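Local coordinates for purine nucleoside phosphorylase (Schistosoma mansoni, PDB 5TBT), which probably catalyses the reversible phosphorolysis of purine nucleosides such as inosine and guanosine, releasing the free base and ribose 1-phosphate, at residues A[201-206]-A[255-260]; A[114-119]-A[275-280]; A[86-91]-A[220-225]. All blocks are in the same frame, centred on the assembly; numbering follows the deposited sequence.

Interaction 1. Residues A[201-206]-A[255-260]; sequences TYESPD and VSINHE. With CTN (4-amino-1-beta-D-ribofuranosyl-2(1H)-pyrimidinone), chain B.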
loop_
_atom_site.group_PDB
_atom_site.type_symbol
_atom_site.label_atom_id
_atom_site.label_comp_id
_atom_site.label_asym_id
_atom_site.label_seq_id
_atom_site.Cartn_x
_atom_site.Cartn_y
_atom_site.Cartn_z
ATOM N N THR A 201 -10.656 -9.406 -0.159
ATOM C CA THR A 201 -11.043 -10.031 1.098
ATOM C C THR A 201 -11.716 -9.003 1.995
ATOM O O THR A 201 -11.319 -7.836 2.033
ATOM C CB THR A 201 -9.829 -10.624 1.812
ATOM O OG1 THR A 201 -8.878 -9.588 2.085
ATOM C CG2 THR A 201 -9.182 -11.704 0.959
ATOM N N TYR A 202 -12.752 -9.435 2.710
ATOM C CA TYR A 202 -13.387 -8.553 3.675
ATOM C C TYR A 202 -12.396 -8.177 4.770
ATOM O O TYR A 202 -11.410 -8.876 5.020
ATOM C CB TYR A 202 -14.618 -9.212 4.293
ATOM C CG TYR A 202 -15.751 -9.432 3.321
ATOM C CD1 TYR A 202 -16.496 -8.366 2.840
ATOM C CD2 TYR A 202 -16.080 -10.710 2.893
ATOM C CE1 TYR A 202 -17.535 -8.563 1.955
ATOM C CE2 TYR A 202 -17.116 -10.919 2.009
ATOM C CZ TYR A 202 -17.839 -9.842 1.541
ATOM O OH TYR A 202 -18.876 -10.044 0.659
ATOM N N GLU A 203 -12.665 -7.049 5.423
ATOM C CA GLU A 203 -11.818 -6.609 6.522
ATOM C C GLU A 203 -11.766 -7.682 7.602
ATOM O O GLU A 203 -12.798 -8.209 8.029
ATOM C CB GLU A 203 -12.333 -5.286 7.098
ATOM C CG GLU A 203 -13.724 -5.345 7.715
ATOM C CD GLU A 203 -14.836 -5.173 6.703
ATOM O OE1 GLU A 203 -14.537 -5.112 5.494
ATOM O OE2 GLU A 203 -16.008 -5.089 7.122
ATOM N N SER A 204 -10.553 -8.035 8.011
ATOM C CA SER A 204 -10.391 -9.056 9.025
ATOM C C SER A 204 -10.851 -8.515 10.375
ATOM O O SER A 204 -10.917 -7.298 10.573
ATOM C CB SER A 204 -8.936 -9.513 9.095
ATOM O OG SER A 204 -8.150 -8.606 9.845
ATOM N N PRO A 205 -11.206 -9.404 11.312
ATOM C CA PRO A 205 -11.619 -8.931 12.646
ATOM C C PRO A 205 -10.625 -7.984 13.297
ATOM O O PRO A 205 -11.033 -6.971 13.878
ATOM C CB PRO A 205 -11.765 -10.238 13.436
ATOM C CG PRO A 205 -12.174 -11.237 12.406
ATOM C CD PRO A 205 -11.418 -10.857 11.157
ATOM N N ASP A 206 -9.326 -8.281 13.211
ATOM C CA ASP A 206 -8.327 -7.412 13.820
ATOM C C ASP A 206 -8.101 -6.144 13.009
ATOM O O ASP A 206 -7.779 -5.097 13.582
ATOM C CB ASP A 206 -7.011 -8.167 14.000
ATOM C CG ASP A 206 -7.147 -9.342 14.945
ATOM O OD1 ASP A 206 -7.257 -9.113 16.169
ATOM O OD2 ASP A 206 -7.144 -10.496 14.467
ATOM N N VAL A 255 -19.229 -14.010 14.070
ATOM C CA VAL A 255 -20.224 -14.128 13.010
ATOM C C VAL A 255 -19.555 -13.785 11.685
ATOM O O VAL A 255 -18.842 -12.779 11.582
ATOM C CB VAL A 255 -21.439 -13.220 13.272
ATOM C CG1 VAL A 255 -22.249 -13.023 12.001
ATOM C CG2 VAL A 255 -22.314 -13.820 14.364
ATOM N N SER A 256 -19.795 -14.612 10.673
ATOM C CA SER A 256 -19.113 -14.486 9.397
ATOM C C SER A 256 -19.812 -13.479 8.486
ATOM O O SER A 256 -20.953 -13.065 8.718
ATOM C CB SER A 256 -19.032 -15.842 8.698
ATOM O OG SER A 256 -20.325 -16.316 8.360
ATOM N N ILE A 257 -19.098 -13.090 7.432
ATOM C CA ILE A 257 -19.618 -12.228 6.379
ATOM C C ILE A 257 -19.532 -12.991 5.066
ATOM O O ILE A 257 -18.631 -13.814 4.870
ATOM C CB ILE A 257 -18.835 -10.899 6.283
ATOM C CG1 ILE A 257 -18.467 -10.390 7.676
ATOM C CG2 ILE A 257 -19.642 -9.850 5.535
ATOM C CD1 ILE A 257 -17.436 -9.280 7.663
ATOM N N ASN A 258 -20.473 -12.721 4.166
ATOM C CA ASN A 258 -20.392 -13.263 2.816
ATOM C C ASN A 258 -21.255 -12.422 1.886
ATOM O O ASN A 258 -22.162 -11.708 2.322
ATOM C CB ASN A 258 -20.804 -14.744 2.761
ATOM C CG ASN A 258 -22.253 -14.973 3.146
ATOM O OD1 ASN A 258 -23.168 -14.637 2.397
ATOM N ND2 ASN A 258 -22.466 -15.582 4.308
ATOM N N HIS A 259 -20.953 -12.525 0.588
ATOM C CA HIS A 259 -21.606 -11.696 -0.420
ATOM C C HIS A 259 -23.096 -11.982 -0.546
ATOM O O HIS A 259 -23.844 -11.103 -0.991
ATOM C CB HIS A 259 -20.928 -11.891 -1.775
ATOM C CG HIS A 259 -21.359 -10.902 -2.813
ATOM N ND1 HIS A 259 -21.394 -9.545 -2.578
ATOM C CD2 HIS A 259 -21.774 -11.072 -4.092
ATOM C CE1 HIS A 259 -21.812 -8.923 -3.665
ATOM N NE2 HIS A 259 -22.047 -9.826 -4.599
ATOM N N GLU A 260 -23.545 -13.188 -0.184
ATOM C CA GLU A 260 -24.977 -13.471 -0.214
ATOM C C GLU A 260 -25.716 -12.658 0.840
ATOM O O GLU A 260 -26.789 -12.105 0.568
ATOM C CB GLU A 260 -25.239 -14.965 -0.012
ATOM C CG GLU A 260 -24.871 -15.847 -1.194
ATOM C CD GLU A 260 -23.408 -16.247 -1.200
ATOM O OE1 GLU A 260 -22.561 -15.434 -1.624
ATOM O OE2 GLU A 260 -23.103 -17.379 -0.770
HETATM O "O5'" CTN B . -19.796 -7.845 -0.683
HETATM C "C5'" CTN B . -18.906 -7.407 -1.662
HETATM C "C4'" CTN B . -19.470 -6.232 -2.444
HETATM O "O4'" CTN B . -19.995 -5.246 -1.588
HETATM C "C1'" CTN B . -19.005 -4.317 -1.212
HETATM N N1 CTN B . -18.556 -4.508 0.172
HETATM C C6 CTN B . -19.283 -5.198 1.007
HETATM C C5 CTN B . -18.892 -5.387 2.293
HETATM C C4 CTN B . -17.716 -4.858 2.734
HETATM N N3 CTN B . -16.976 -4.139 1.908
HETATM C C2 CTN B . -17.376 -3.927 0.620
HETATM O O2 CTN B . -16.697 -3.268 -0.167
HETATM N N4 CTN B . -17.387 -5.068 4.008
HETATM C "C2'" CTN B . -17.883 -4.537 -2.203
HETATM O "O2'" CTN B . -17.501 -3.300 -2.758
HETATM C "C3'" CTN B . -18.355 -5.548 -3.191
HETATM O "O3'" CTN B . -18.855 -4.965 -4.374
#
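Tyr202 lays its ring beneath Ile257, whose CG2 methyl stands 4.2 Å from the ring centroid and only 4° off the ring normal, a CH-pi contact over the centre of the face. With CG anti to the carbonyl carbon (chi1 -67°), the ring reaches across to residues 255-260 and carries its hydroxyl past the backbone of Asn258 to the start of helix 259-283. There Tyr202 OH lies 3.7 Å from His259 CB, near the plane of the imidazole and at its edge. The two polar ends share a ligand atom: Tyr202 OH is 2.7 Å from O5' of the bound cytidine and His259 ND1 is 3.0 Å from the same O5', both hydrogen bonds in which either partner could donate. The contact forms a wall of the nucleoside pocket of a phosphorylase-superfamily domain, with the ribose 5'-hydroxyl gripped from both segments. Glu203 holds the base end; a bend at chi2 turns the carboxylate toward the base, where OE1 accepts from cytidine N4 at 3.2 Å with an N-H...O angle of 147°. The other carboxylate oxygen, OE2, is bonded to Ser247 OG, which should restrict rotation of the group. Asn258 is the N-cap of that helix, its OD1 accepting from Lys261 N. Phe161 of a second subunit meets the His259 ring at a slant and also packs on Tyr202, placing the subunit interface beside this pocket.

Interaction 2. Residues A[114-119]-A[275-280]; sequences LITNLA and MWFKEI. With CTN (4-amino-1-beta-D-ribofuranosyl-2(1H)-pyrimidinone), chain B; SO4 (sulfate ion), chain C.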
loop_
_atom_site.group_PDB
_atom_site.type_symbol
_atom_site.label_atom_id
_atom_site.label_comp_id
_atom_site.label_asym_id
_atom_site.label_seq_id
_atom_site.Cartn_x
_atom_site.Cartn_y
_atom_site.Cartn_z
ATOM N N LEU A 114 -23.231 11.194 -8.290
ATOM C CA LEU A 114 -23.844 10.552 -7.134
ATOM C C LEU A 114 -23.435 9.085 -7.090
ATOM O O LEU A 114 -23.449 8.399 -8.116
ATOM C CB LEU A 114 -25.370 10.670 -7.187
ATOM C CG LEU A 114 -25.939 12.060 -7.490
ATOM C CD1 LEU A 114 -27.443 11.994 -7.710
ATOM C CD2 LEU A 114 -25.599 13.050 -6.385
ATOM N N ILE A 115 -23.072 8.603 -5.900
ATOM C CA ILE A 115 -22.471 7.281 -5.738
ATOM C C ILE A 115 -23.111 6.565 -4.554
ATOM O O ILE A 115 -23.309 7.164 -3.492
ATOM C CB ILE A 115 -20.945 7.370 -5.530
ATOM C CG1 ILE A 115 -20.292 8.215 -6.626
ATOM C CG2 ILE A 115 -20.320 5.982 -5.489
ATOM C CD1 ILE A 115 -18.803 8.383 -6.461
ATOM N N THR A 116 -23.411 5.276 -4.729
ATOM C CA THR A 116 -23.803 4.391 -3.639
ATOM C C THR A 116 -22.888 3.173 -3.596
ATOM O O THR A 116 -22.380 2.721 -4.627
ATOM C CB THR A 116 -25.250 3.905 -3.776
ATOM O OG1 THR A 116 -25.407 3.193 -5.010
ATOM C CG2 THR A 116 -26.216 5.067 -3.728
ATOM N N ASN A 117 -22.697 2.630 -2.397
ATOM C CA ASN A 117 -21.905 1.422 -2.235
ATOM C C ASN A 117 -22.442 0.627 -1.054
ATOM O O ASN A 117 -23.236 1.123 -0.251
ATOM C CB ASN A 117 -20.415 1.740 -2.037
ATOM C CG ASN A 117 -20.137 2.531 -0.763
ATOM O OD1 ASN A 117 -20.416 2.073 0.347
ATOM N ND2 ASN A 117 -19.559 3.714 -0.922
ATOM N N LEU A 118 -21.996 -0.624 -0.965
ATOM C CA LEU A 118 -22.196 -1.470 0.204
ATOM C C LEU A 118 -20.912 -1.481 1.019
ATOM O O LEU A 118 -19.812 -1.499 0.459
ATOM C CB LEU A 118 -22.560 -2.904 -0.191
ATOM C CG LEU A 118 -24.025 -3.308 -0.376
ATOM C CD1 LEU A 118 -24.790 -3.273 0.943
ATOM C CD2 LEU A 118 -24.707 -2.445 -1.421
ATOM N N ALA A 119 -21.047 -1.470 2.342
ATOM C CA ALA A 119 -19.863 -1.342 3.176
ATOM C C ALA A 119 -20.107 -1.968 4.542
ATOM O O ALA A 119 -21.244 -2.237 4.937
ATOM C CB ALA A 119 -19.450 0.123 3.320
ATOM N N MET A 275 -36.072 5.463 -4.411
ATOM C CA MET A 275 -36.941 6.607 -4.158
ATOM C C MET A 275 -36.144 7.793 -3.634
ATOM O O MET A 275 -36.413 8.944 -3.995
ATOM C CB MET A 275 -38.033 6.210 -3.163
ATOM C CG MET A 275 -39.086 7.277 -2.901
ATOM S SD MET A 275 -38.842 8.208 -1.369
ATOM C CE MET A 275 -37.583 7.245 -0.542
ATOM N N TRP A 276 -35.151 7.525 -2.786
ATOM C CA TRP A 276 -34.370 8.591 -2.169
ATOM C C TRP A 276 -33.550 9.345 -3.210
ATOM O O TRP A 276 -33.574 10.581 -3.265
ATOM C CB TRP A 276 -33.469 7.983 -1.096
ATOM C CG TRP A 276 -32.799 8.944 -0.171
ATOM C CD1 TRP A 276 -33.071 10.271 -0.005
ATOM C CD2 TRP A 276 -31.735 8.635 0.732
ATOM N NE1 TRP A 276 -32.236 10.807 0.948
ATOM C CE2 TRP A 276 -31.406 9.822 1.415
ATOM C CE3 TRP A 276 -31.024 7.466 1.027
ATOM C CZ2 TRP A 276 -30.397 9.873 2.376
ATOM C CZ3 TRP A 276 -30.025 7.518 1.980
ATOM C CH2 TRP A 276 -29.719 8.713 2.643
ATOM N N PHE A 277 -32.818 8.612 -4.053
ATOM C CA PHE A 277 -31.946 9.255 -5.031
ATOM C C PHE A 277 -32.731 9.898 -6.165
ATOM O O PHE A 277 -32.248 10.853 -6.783
ATOM C CB PHE A 277 -30.943 8.240 -5.578
ATOM C CG PHE A 277 -29.636 8.245 -4.851
ATOM C CD1 PHE A 277 -29.596 8.106 -3.471
ATOM C CD2 PHE A 277 -28.445 8.399 -5.538
ATOM C CE1 PHE A 277 -28.392 8.116 -2.795
ATOM C CE2 PHE A 277 -27.239 8.411 -4.867
ATOM C CZ PHE A 277 -27.211 8.275 -3.495
ATOM N N LYS A 278 -33.934 9.399 -6.455
ATOM C CA LYS A 278 -34.763 10.045 -7.468
ATOM C C LYS A 278 -35.186 11.438 -7.019
ATOM O O LYS A 278 -35.228 12.373 -7.826
ATOM C CB LYS A 278 -35.989 9.187 -7.782
ATOM C CG LYS A 278 -36.850 9.741 -8.907
ATOM C CD LYS A 278 -38.044 8.844 -9.182
ATOM C CE LYS A 278 -38.951 9.439 -10.246
ATOM N NZ LYS A 278 -40.209 8.661 -10.401
ATOM N N GLU A 279 -35.500 11.595 -5.731
ATOM C CA GLU A 279 -35.849 12.912 -5.211
ATOM C C GLU A 279 -34.627 13.818 -5.146
ATOM O O GLU A 279 -34.726 15.023 -5.408
ATOM C CB GLU A 279 -36.494 12.779 -3.832
ATOM C CG GLU A 279 -37.036 14.082 -3.266
ATOM C CD GLU A 279 -38.247 14.596 -4.022
ATOM O OE1 GLU A 279 -38.869 13.808 -4.765
ATOM O OE2 GLU A 279 -38.585 15.789 -3.873
ATOM N N ILE A 280 -33.467 13.259 -4.798
ATOM C CA ILE A 280 -32.238 14.047 -4.774
ATOM C C ILE A 280 -31.952 14.616 -6.158
ATOM O O ILE A 280 -31.705 15.817 -6.315
ATOM C CB ILE A 280 -31.064 13.197 -4.262
ATOM C CG1 ILE A 280 -31.263 12.853 -2.789
ATOM C CG2 ILE A 280 -29.748 13.931 -4.466
ATOM C CD1 ILE A 280 -30.242 11.886 -2.248
HETATM O "O5'" CTN B . -19.796 -7.845 -0.683
HETATM C "C5'" CTN B . -18.906 -7.407 -1.662
HETATM C "C4'" CTN B . -19.470 -6.232 -2.444
HETATM O "O4'" CTN B . -19.995 -5.246 -1.588
HETATM C "C1'" CTN B . -19.005 -4.317 -1.212
HETATM N N1 CTN B . -18.556 -4.508 0.172
HETATM C C6 CTN B . -19.283 -5.198 1.007
HETATM C C5 CTN B . -18.892 -5.387 2.293
HETATM C C4 CTN B . -17.716 -4.858 2.734
HETATM N N3 CTN B . -16.976 -4.139 1.908
HETATM C C2 CTN B . -17.376 -3.927 0.620
HETATM O O2 CTN B . -16.697 -3.268 -0.167
HETATM N N4 CTN B . -17.387 -5.068 4.008
HETATM C "C2'" CTN B . -17.883 -4.537 -2.203
HETATM O "O2'" CTN B . -17.501 -3.300 -2.758
HETATM C "C3'" CTN B . -18.355 -5.548 -3.191
HETATM O "O3'" CTN B . -18.855 -4.965 -4.374
HETATM S S SO4 C . -20.543 -1.941 -3.925
HETATM O O1 SO4 C . -21.720 -1.674 -3.229
HETATM O O2 SO4 C . -19.557 -0.995 -3.541
HETATM O O3 SO4 C . -20.084 -3.266 -3.592
HETATM O O4 SO4 C . -20.654 -1.970 -5.358
#
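Strand 112-121 of the central mixed sheet is covered on one face by the C-terminal helix 259-283, with Phe277 making most of the contact. The axes of the two short segments run nearly antiparallel, at 168°, and approach to 11.1 Å, a separation filled mainly by side chains. Thr116 and Phe277 come from opposite directions: the methyl CG2 of Thr116 lies 3.4 Å from CZ at the far end of the Phe277 ring. Leu114, two residues earlier on the same side of the strand, sets its CB 3.7 Å from Phe277 CE2, while Ile115 O lies near the plane of the ring at its edge. About one turn on, Ile280 adds a looser apolar contact, its CG2 4.4 Å from Leu114 CD1. This is the helix-on-sheet packing of an alpha/beta fold, and Val240 of the adjoining strand 236-246 also touches Phe277. Thr116 divides its branches: CG2, anti to the carbonyl carbon, points to the end of the ring, whereas OG1, between the backbone N and the carbonyl carbon (chi1 60°), accepts from Gly34 N, which satisfies the polar branch within the buried layer. Further along the strand, beyond the helix contact, Leu118 N comes within 2.5 Å of sulfate O1, a bond whose length is doubtful, and Leu118 O lies 3.3 Å from cytidine N1, in what is probably the nucleoside pocket.

Interaction 3. Residues A[86-91]-A[220-225]; sequences RLHMYE and GMSTVP. With CTN (4-amino-1-beta-D-ribofuranosyl-2(1H)-pyrimidinone), chain B; SO4 (sulfate ion), chain C.
An arginine guanidinium meets two hydroxyls in different ways: Thr223 OG1 lies at its edge, near the plane, and Ser222 OG over one face. Arg86 NH2 donates to Thr223 OG1 at 2.7 Å, with an N-H...O angle of 135° and the oxygen 18° out of the guanidinium plane. Ser222 OG is 3.0 Å from the same NH2, but at a poor angle for a hydrogen bond; this hydroxyl instead donates to sulfate O2 at 3.1 Å. The extended Arg86 chain brings the group to the turn before helix 224-232, where Asn117 ND2 also bonds to Thr223 OG1. Beside it, the CD2 edge of His88 approaches Ser222 CB to 3.5 Å, near the plane of the imidazole. The Tyr90 ring crosses the Met221 side chain at about a right angle; Met221 SD lies 4.8 Å obliquely from the ring centroid, a Met-aromatic contact. One water accepts from Met89 N and a second, weakly, from Tyr90 N; both donate to Met221 O. Met221 N also gives a weak bond to cytidine O2 at 2.9 Å. Phe161 of a second subunit meets Tyr90 nearly perpendicular. Arg86 NH1 lies 3.6 Å from sulfate O2, His88 NE2 3.6 Å from sulfate O4, and Ser35 OG also bonds to the ion. Although the sulfate probably comes from the crystallisation liquor, its surroundings suggest an oxyanion site, consistent with the phosphate this enzyme family uses.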
loop_
_atom_site.group_PDB
_atom_site.type_symbol
_atom_site.label_atom_id
_atom_site.label_comp_id
_atom_site.label_asym_id
_atom_site.label_seq_id
_atom_site.Cartn_x
_atom_site.Cartn_y
_atom_site.Cartn_z
ATOM N N ARG A 86 -19.967 -1.793 -12.394
ATOM C CA ARG A 86 -18.931 -0.959 -11.805
ATOM C C ARG A 86 -17.541 -1.543 -12.042
ATOM O O ARG A 86 -17.357 -2.760 -12.116
ATOM C CB ARG A 86 -19.187 -0.803 -10.303
ATOM C CG ARG A 86 -18.514 0.385 -9.646
ATOM C CD ARG A 86 -19.162 0.648 -8.297
ATOM N NE ARG A 86 -18.469 1.670 -7.520
ATOM C CZ ARG A 86 -18.934 2.166 -6.379
ATOM N NH1 ARG A 86 -20.090 1.737 -5.890
ATOM N NH2 ARG A 86 -18.248 3.093 -5.725
ATOM N N LEU A 87 -16.563 -0.652 -12.160
ATOM C CA LEU A 87 -15.163 -1.027 -12.290
ATOM C C LEU A 87 -14.504 -0.885 -10.922
ATOM O O LEU A 87 -14.354 0.229 -10.410
ATOM C CB LEU A 87 -14.461 -0.162 -13.335
ATOM C CG LEU A 87 -15.058 -0.140 -14.747
ATOM C CD1 LEU A 87 -14.436 0.964 -15.589
ATOM C CD2 LEU A 87 -14.896 -1.489 -15.433
ATOM N N HIS A 88 -14.122 -2.013 -10.330
ATOM C CA HIS A 88 -13.460 -2.046 -9.035
ATOM C C HIS A 88 -11.983 -2.366 -9.222
ATOM O O HIS A 88 -11.618 -3.162 -10.092
ATOM C CB HIS A 88 -14.105 -3.080 -8.115
ATOM C CG HIS A 88 -15.510 -2.746 -7.723
ATOM N ND1 HIS A 88 -16.591 -3.516 -8.093
ATOM C CD2 HIS A 88 -16.010 -1.721 -6.996
ATOM C CE1 HIS A 88 -17.697 -2.981 -7.606
ATOM N NE2 HIS A 88 -17.372 -1.891 -6.936
ATOM N N MET A 89 -11.136 -1.751 -8.395
ATOM C CA MET A 89 -9.697 -1.899 -8.575
ATOM C C MET A 89 -9.176 -3.236 -8.064
ATOM O O MET A 89 -8.067 -3.639 -8.439
ATOM C CB MET A 89 -8.964 -0.738 -7.901
ATOM C CG MET A 89 -9.385 0.620 -8.441
ATOM S SD MET A 89 -8.168 1.933 -8.228
ATOM C CE MET A 89 -6.884 1.406 -9.360
ATOM N N TYR A 90 -9.947 -3.944 -7.233
ATOM C CA TYR A 90 -9.537 -5.289 -6.846
ATOM C C TYR A 90 -9.650 -6.270 -8.006
ATOM O O TYR A 90 -9.071 -7.360 -7.940
ATOM C CB TYR A 90 -10.351 -5.786 -5.641
ATOM C CG TYR A 90 -11.857 -5.824 -5.828
ATOM C CD1 TYR A 90 -12.452 -6.744 -6.685
ATOM C CD2 TYR A 90 -12.682 -4.964 -5.117
ATOM C CE1 TYR A 90 -13.821 -6.786 -6.849
ATOM C CE2 TYR A 90 -14.054 -5.003 -5.272
ATOM C CZ TYR A 90 -14.617 -5.915 -6.138
ATOM O OH TYR A 90 -15.983 -5.955 -6.295
ATOM N N GLU A 91 -10.386 -5.912 -9.062
ATOM C CA GLU A 91 -10.416 -6.730 -10.268
ATOM C C GLU A 91 -9.116 -6.642 -11.051
ATOM O O GLU A 91 -8.851 -7.510 -11.889
ATOM C CB GLU A 91 -11.586 -6.316 -11.158
ATOM C CG GLU A 91 -12.932 -6.837 -10.690
ATOM C CD GLU A 91 -13.090 -8.330 -10.916
ATOM O OE1 GLU A 91 -12.418 -8.871 -11.819
ATOM O OE2 GLU A 91 -13.884 -8.964 -10.191
ATOM N N GLY A 220 -14.951 -0.036 3.046
ATOM C CA GLY A 220 -15.408 -0.641 1.811
ATOM C C GLY A 220 -14.304 -0.667 0.776
ATOM O O GLY A 220 -13.198 -0.170 0.998
ATOM N N MET A 221 -14.634 -1.241 -0.382
ATOM C CA MET A 221 -13.652 -1.563 -1.411
ATOM C C MET A 221 -13.768 -0.705 -2.667
ATOM O O MET A 221 -13.193 -1.067 -3.701
ATOM C CB MET A 221 -13.765 -3.037 -1.809
ATOM C CG MET A 221 -13.620 -4.033 -0.672
ATOM S SD MET A 221 -13.867 -5.730 -1.243
ATOM C CE MET A 221 -14.044 -6.592 0.317
ATOM N N SER A 222 -14.490 0.409 -2.622
ATOM C CA SER A 222 -14.768 1.159 -3.846
ATOM C C SER A 222 -14.808 2.650 -3.525
ATOM O O SER A 222 -14.319 3.103 -2.483
ATOM C CB SER A 222 -16.082 0.667 -4.481
ATOM O OG SER A 222 -17.206 1.081 -3.724
ATOM N N THR A 223 -15.359 3.421 -4.470
ATOM C CA THR A 223 -15.813 4.799 -4.287
ATOM C C THR A 223 -14.690 5.829 -4.211
ATOM O O THR A 223 -14.726 6.830 -4.930
ATOM C CB THR A 223 -16.692 4.904 -3.038
ATOM O OG1 THR A 223 -17.817 4.027 -3.177
ATOM C CG2 THR A 223 -17.188 6.330 -2.858
ATOM N N VAL A 224 -13.711 5.608 -3.327
ATOM C CA VAL A 224 -12.618 6.576 -3.175
ATOM C C VAL A 224 -11.892 6.850 -4.484
ATOM O O VAL A 224 -11.564 8.017 -4.748
ATOM C CB VAL A 224 -11.675 6.135 -2.044
ATOM C CG1 VAL A 224 -10.388 6.942 -2.071
ATOM C CG2 VAL A 224 -12.361 6.285 -0.697
ATOM N N PRO A 225 -11.591 5.861 -5.341
ATOM C CA PRO A 225 -10.965 6.207 -6.631
ATOM C C PRO A 225 -11.810 7.142 -7.479
ATOM O O PRO A 225 -11.276 8.090 -8.068
ATOM C CB PRO A 225 -10.782 4.841 -7.308
ATOM C CG PRO A 225 -10.709 3.869 -6.183
ATOM C CD PRO A 225 -11.641 4.398 -5.138
HETATM O "O5'" CTN B . -19.796 -7.845 -0.683
HETATM C "C5'" CTN B . -18.906 -7.407 -1.662
HETATM C "C4'" CTN B . -19.470 -6.232 -2.444
HETATM O "O4'" CTN B . -19.995 -5.246 -1.588
HETATM C "C1'" CTN B . -19.005 -4.317 -1.212
HETATM N N1 CTN B . -18.556 -4.508 0.172
HETATM C C6 CTN B . -19.283 -5.198 1.007
HETATM C C5 CTN B . -18.892 -5.387 2.293
HETATM C C4 CTN B . -17.716 -4.858 2.734
HETATM N N3 CTN B . -16.976 -4.139 1.908
HETATM C C2 CTN B . -17.376 -3.927 0.620
HETATM O O2 CTN B . -16.697 -3.268 -0.167
HETATM N N4 CTN B . -17.387 -5.068 4.008
HETATM C "C2'" CTN B . -17.883 -4.537 -2.203
HETATM O "O2'" CTN B . -17.501 -3.300 -2.758
HETATM C "C3'" CTN B . -18.355 -5.548 -3.191
HETATM O "O3'" CTN B . -18.855 -4.965 -4.374
HETATM S S SO4 C . -20.543 -1.941 -3.925
HETATM O O1 SO4 C . -21.720 -1.674 -3.229
HETATM O O2 SO4 C . -19.557 -0.995 -3.541
HETATM O O3 SO4 C . -20.084 -3.266 -3.592
HETATM O O4 SO4 C . -20.654 -1.970 -5.358
HETATM O O HOH W 1 -12.080 0.263 -6.462
HETATM O O HOH W 2 -10.755 -2.029 -4.914
#

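From the N terminus, residues 86-91 come first, in the loop after strand 78-84, followed by 114-119 on strand 112-121. Segment 201-206 leads into helix 205-213. Residues 220-225 then close the loop of interaction 3. Next, 255-260 closes interaction 1, and 275-280, farther along helix 259-283, closes interaction 2. Interaction 1 is nested within interaction 2, whereas interaction 3 crosses both. Interactions 2 and 3 touch where Ile115 CG2 packs against Arg86, and interactions 1 and 3 where Met221 CE packs against the backbone of Thr201. Together they tie the central sheet, its covering C-terminal helix and the pocket loops around one cytidine, which all three touch.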